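Local coordinates for protein tyrocidine synthetase 3 (Brevibacillus brevis, PDB 2JGP) that probably holds intermediates on a peptidyl carrier domain and joins them in the condensation domain during nonribosomal tyrocidine synthesis, at residues 338-341 against 342-346; 325-328 against 329-333. All blocks are in the same frame, centred on the assembly; numbering follows the deposited sequence.

Interaction 1. Residues 338-341 against 342-346; sequences NVLL and AKYAG
Leu340 and Tyr344, one helical turn apart, make the main side-chain contact in the last two turns of helix 329-345, a local i to i+4 contact within the condensation domain, where the helix packs against helix 489-508 and strand 350-356. The two side chains run alongside each other in the same direction. CD2 of Leu340 lies 3.4 Å from CD1 of Tyr344 and touches CE1 almost as closely, approaching the ring obliquely. With CG anti to the backbone N (chi1 -155°) and chi2 at -140°, CD2 is carried to the ring although the CB bond leads away. Phe495 of helix 489-508 meets the tyrosine ring edge-to-face and also touches Leu340 and Leu341, so the pair becomes part of an interhelical apolar layer. On a neighbouring flank, Val339 and Lys343 lie side by side. CE of the lysine stands 3.9 Å from CG2 of Val339, while its CG rests near Val339 O; the chain bends at its last torsion, and NZ is hydrogen-bonded by the carbonyl oxygens of Leu514 and Ile517 near the C terminus. Under these side chains run the i to i+4 helix bonds: Ala342 N to Asn338 O at 2.9 Å, Tyr344 N to Leu340 O at 3.1 Å and Ala345 N to Leu341 O at 2.8 Å. Lys343 N bonds to Val339 O at 3.0 Å and weakly to Leu340 O. The helix ends at Ala345; Gly346, with positive phi, leaves helical geometry. The chemistry is thus divided: the leucine-tyrosine contact is apolar, while the lysine touches the valine with CE and delivers its amino group to two main-chain carbonyls, joining the helix to the C-terminal tail.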
# COMPACT_ATOMS: atom_id res chain seq x y z
N ASN A 338 -1.79 -13.14 -12.44
CA ASN A 338 -0.62 -13.98 -12.70
C ASN A 338 -0.77 -14.93 -13.90
O ASN A 338 0.18 -15.12 -14.67
CB ASN A 338 -0.23 -14.79 -11.46
CG ASN A 338 0.67 -14.01 -10.53
OD1 ASN A 338 1.89 -14.19 -10.54
ND2 ASN A 338 0.08 -13.15 -9.72
N VAL A 339 -1.95 -15.53 -14.06
CA VAL A 339 -2.18 -16.40 -15.22
C VAL A 339 -2.26 -15.59 -16.53
O VAL A 339 -1.78 -16.04 -17.57
CB VAL A 339 -3.39 -17.39 -15.06
CG1 VAL A 339 -4.34 -16.98 -13.95
CG2 VAL A 339 -4.12 -17.62 -16.39
N LEU A 340 -2.82 -14.38 -16.45
CA LEU A 340 -2.84 -13.45 -17.59
C LEU A 340 -1.42 -13.17 -18.07
O LEU A 340 -1.11 -13.32 -19.26
CB LEU A 340 -3.52 -12.14 -17.19
CG LEU A 340 -4.18 -11.23 -18.24
CD1 LEU A 340 -3.88 -9.77 -17.93
CD2 LEU A 340 -3.82 -11.55 -19.67
N LEU A 341 -0.56 -12.76 -17.14
CA LEU A 341 0.84 -12.46 -17.45
C LEU A 341 1.58 -13.70 -17.95
O LEU A 341 2.38 -13.61 -18.88
CB LEU A 341 1.56 -11.88 -16.23
CG LEU A 341 1.08 -10.52 -15.70
CD1 LEU A 341 1.84 -10.16 -14.43
CD2 LEU A 341 1.22 -9.43 -16.75
N ALA A 342 1.32 -14.84 -17.32
CA ALA A 342 1.94 -16.11 -17.70
C ALA A 342 1.65 -16.47 -19.16
O ALA A 342 2.53 -16.95 -19.88
CB ALA A 342 1.47 -17.23 -16.78
N LYS A 343 0.42 -16.22 -19.59
CA LYS A 343 0.01 -16.53 -20.96
C LYS A 343 0.60 -15.54 -21.98
O LYS A 343 1.06 -15.95 -23.04
CB LYS A 343 -1.51 -16.60 -21.07
CG LYS A 343 -2.08 -17.87 -20.45
CD LYS A 343 -3.59 -17.99 -20.62
CE LYS A 343 -4.12 -19.22 -19.92
NZ LYS A 343 -3.57 -20.47 -20.51
N TYR A 344 0.58 -14.26 -21.64
CA TYR A 344 1.19 -13.24 -22.49
C TYR A 344 2.71 -13.42 -22.60
O TYR A 344 3.27 -13.35 -23.69
CB TYR A 344 0.86 -11.82 -21.99
CG TYR A 344 -0.36 -11.25 -22.67
CD1 TYR A 344 -1.63 -11.68 -22.33
CD2 TYR A 344 -0.23 -10.31 -23.69
CE1 TYR A 344 -2.75 -11.18 -22.96
CE2 TYR A 344 -1.35 -9.81 -24.34
CZ TYR A 344 -2.60 -10.24 -23.97
OH TYR A 344 -3.72 -9.74 -24.61
N ALA A 345 3.35 -13.67 -21.46
CA ALA A 345 4.80 -13.73 -21.39
C ALA A 345 5.38 -15.10 -21.77
O ALA A 345 6.57 -15.20 -22.06
CB ALA A 345 5.27 -13.35 -19.99
N GLY A 346 4.55 -16.14 -21.76
CA GLY A 346 5.02 -17.51 -21.97
C GLY A 346 5.98 -17.94 -20.87
O GLY A 346 6.99 -18.60 -21.15

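Interaction 2. Residues 325-328 against 329-333; sequences TGTT and LYMVL
Thr328 grips the first turn of helix 329-345 through both its hydroxyl and its carbonyl. OG1 accepts from Met331 N at 3.1 Å, with an N-H angle of 153°, and the carbonyl oxygen takes the N-H of Val332, also at 3.1 Å. A chi1 of 61° places the hydroxyl between the backbone N and the carbonyl carbon, from where it turns back over the opening turn. Met331 passes close by this hydroxyl: its CG lies 3.2 Å from Thr328 OG1, and its extended chain continues to SD, 3.9 Å from CB of Thr327. Thr327 meets the next residue of the helix as well, its OG1 lying 3.4 Å from CG2 of Val332, the two side chains crossing at about a right angle. Thr328 is therefore the N-cap, its side chain accepting from a first-turn amide, Met331 N, and the preceding helix 312-325 closes just before it in a Schellman motif with Gly326 at positive phi. Thr328 N, by contrast, is buried without a partner in the model. Thr327 OG1 donates to Thr325 OG1 at 2.9 Å, which helps hold its position, and that second hydroxyl is bonded in turn to Leu321 O. Further out, helix 387-403 holds the loop through Gln392 and Lys395, which bond to the carbonyls of Thr325 and Gly326, while the ring of Tyr330 leads away to meet Phe432 of strand 430-435 edge-to-face.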
# COMPACT_ATOMS: atom_id res chain seq x y z
N THR A 325 -13.28 -20.67 -1.80
CA THR A 325 -11.90 -21.16 -1.73
C THR A 325 -11.13 -20.68 -0.50
O THR A 325 -9.93 -20.94 -0.38
CB THR A 325 -11.11 -20.70 -2.97
OG1 THR A 325 -11.20 -19.28 -3.09
CG2 THR A 325 -11.64 -21.37 -4.23
N GLY A 326 -11.81 -19.98 0.40
CA GLY A 326 -11.17 -19.44 1.61
C GLY A 326 -10.15 -18.36 1.34
O GLY A 326 -9.17 -18.22 2.08
N THR A 327 -10.36 -17.58 0.28
CA THR A 327 -9.45 -16.51 -0.10
C THR A 327 -10.19 -15.18 -0.10
O THR A 327 -11.39 -15.13 0.16
CB THR A 327 -8.83 -16.76 -1.50
OG1 THR A 327 -9.87 -16.83 -2.49
CG2 THR A 327 -8.02 -18.04 -1.51
N THR A 328 -9.44 -14.11 -0.35
CA THR A 328 -10.01 -12.79 -0.52
C THR A 328 -10.19 -12.53 -2.00
O THR A 328 -9.53 -13.17 -2.83
CB THR A 328 -9.10 -11.71 0.10
OG1 THR A 328 -7.82 -11.72 -0.56
CG2 THR A 328 -8.89 -11.96 1.61
N LEU A 329 -11.08 -11.61 -2.35
CA LEU A 329 -11.23 -11.19 -3.74
C LEU A 329 -9.89 -10.70 -4.28
O LEU A 329 -9.50 -11.01 -5.40
CB LEU A 329 -12.30 -10.11 -3.88
CG LEU A 329 -12.51 -9.55 -5.29
CD1 LEU A 329 -12.78 -10.66 -6.30
CD2 LEU A 329 -13.63 -8.53 -5.27
N TYR A 330 -9.16 -9.95 -3.45
CA TYR A 330 -7.81 -9.52 -3.78
C TYR A 330 -6.95 -10.68 -4.28
O TYR A 330 -6.30 -10.58 -5.33
CB TYR A 330 -7.14 -8.90 -2.54
CG TYR A 330 -5.75 -8.39 -2.78
CD1 TYR A 330 -5.52 -7.05 -3.03
CD2 TYR A 330 -4.66 -9.26 -2.74
CE1 TYR A 330 -4.24 -6.57 -3.25
CE2 TYR A 330 -3.38 -8.79 -2.96
CZ TYR A 330 -3.18 -7.45 -3.22
OH TYR A 330 -1.91 -6.97 -3.43
N MET A 331 -6.95 -11.79 -3.54
CA MET A 331 -6.13 -12.95 -3.90
C MET A 331 -6.57 -13.61 -5.21
O MET A 331 -5.73 -14.02 -6.01
CB MET A 331 -6.16 -14.00 -2.79
CG MET A 331 -5.40 -13.61 -1.52
SD MET A 331 -5.79 -14.78 -0.20
CE MET A 331 -5.01 -13.99 1.21
N VAL A 332 -7.88 -13.71 -5.41
CA VAL A 332 -8.43 -14.32 -6.62
C VAL A 332 -7.99 -13.52 -7.84
O VAL A 332 -7.48 -14.07 -8.82
CB VAL A 332 -9.98 -14.36 -6.56
CG1 VAL A 332 -10.57 -14.75 -7.92
CG2 VAL A 332 -10.45 -15.33 -5.45
N LEU A 333 -8.15 -12.20 -7.76
CA LEU A 333 -7.75 -11.30 -8.85
C LEU A 333 -6.24 -11.31 -9.10
O LEU A 333 -5.79 -11.30 -10.25
CB LEU A 333 -8.22 -9.88 -8.55
CG LEU A 333 -9.72 -9.67 -8.41
CD1 LEU A 333 -10.00 -8.24 -7.97
CD2 LEU A 333 -10.44 -9.99 -9.71

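Followed from the N terminus, the chain leaves helix 312-325, makes the short turn of interaction 2 and enters helix 329-345, whose far end carries interaction 1. The two contacts are in series, neither nested nor crossing: interaction 2 closes the connection between consecutive helices, and interaction 1 closes no loop but spans the final turns before the chain proceeds to strand 350-356. Their centres are 19 Å apart, and their nearest atoms about 5 Å, without touching. Helix 387-403 borders both. Otherwise their surroundings differ: residues 325-333 face helix 312-325 and strand 430-435, whereas residues 338-346 pack against helix 489-508, strand 350-356 and the C-terminal tail.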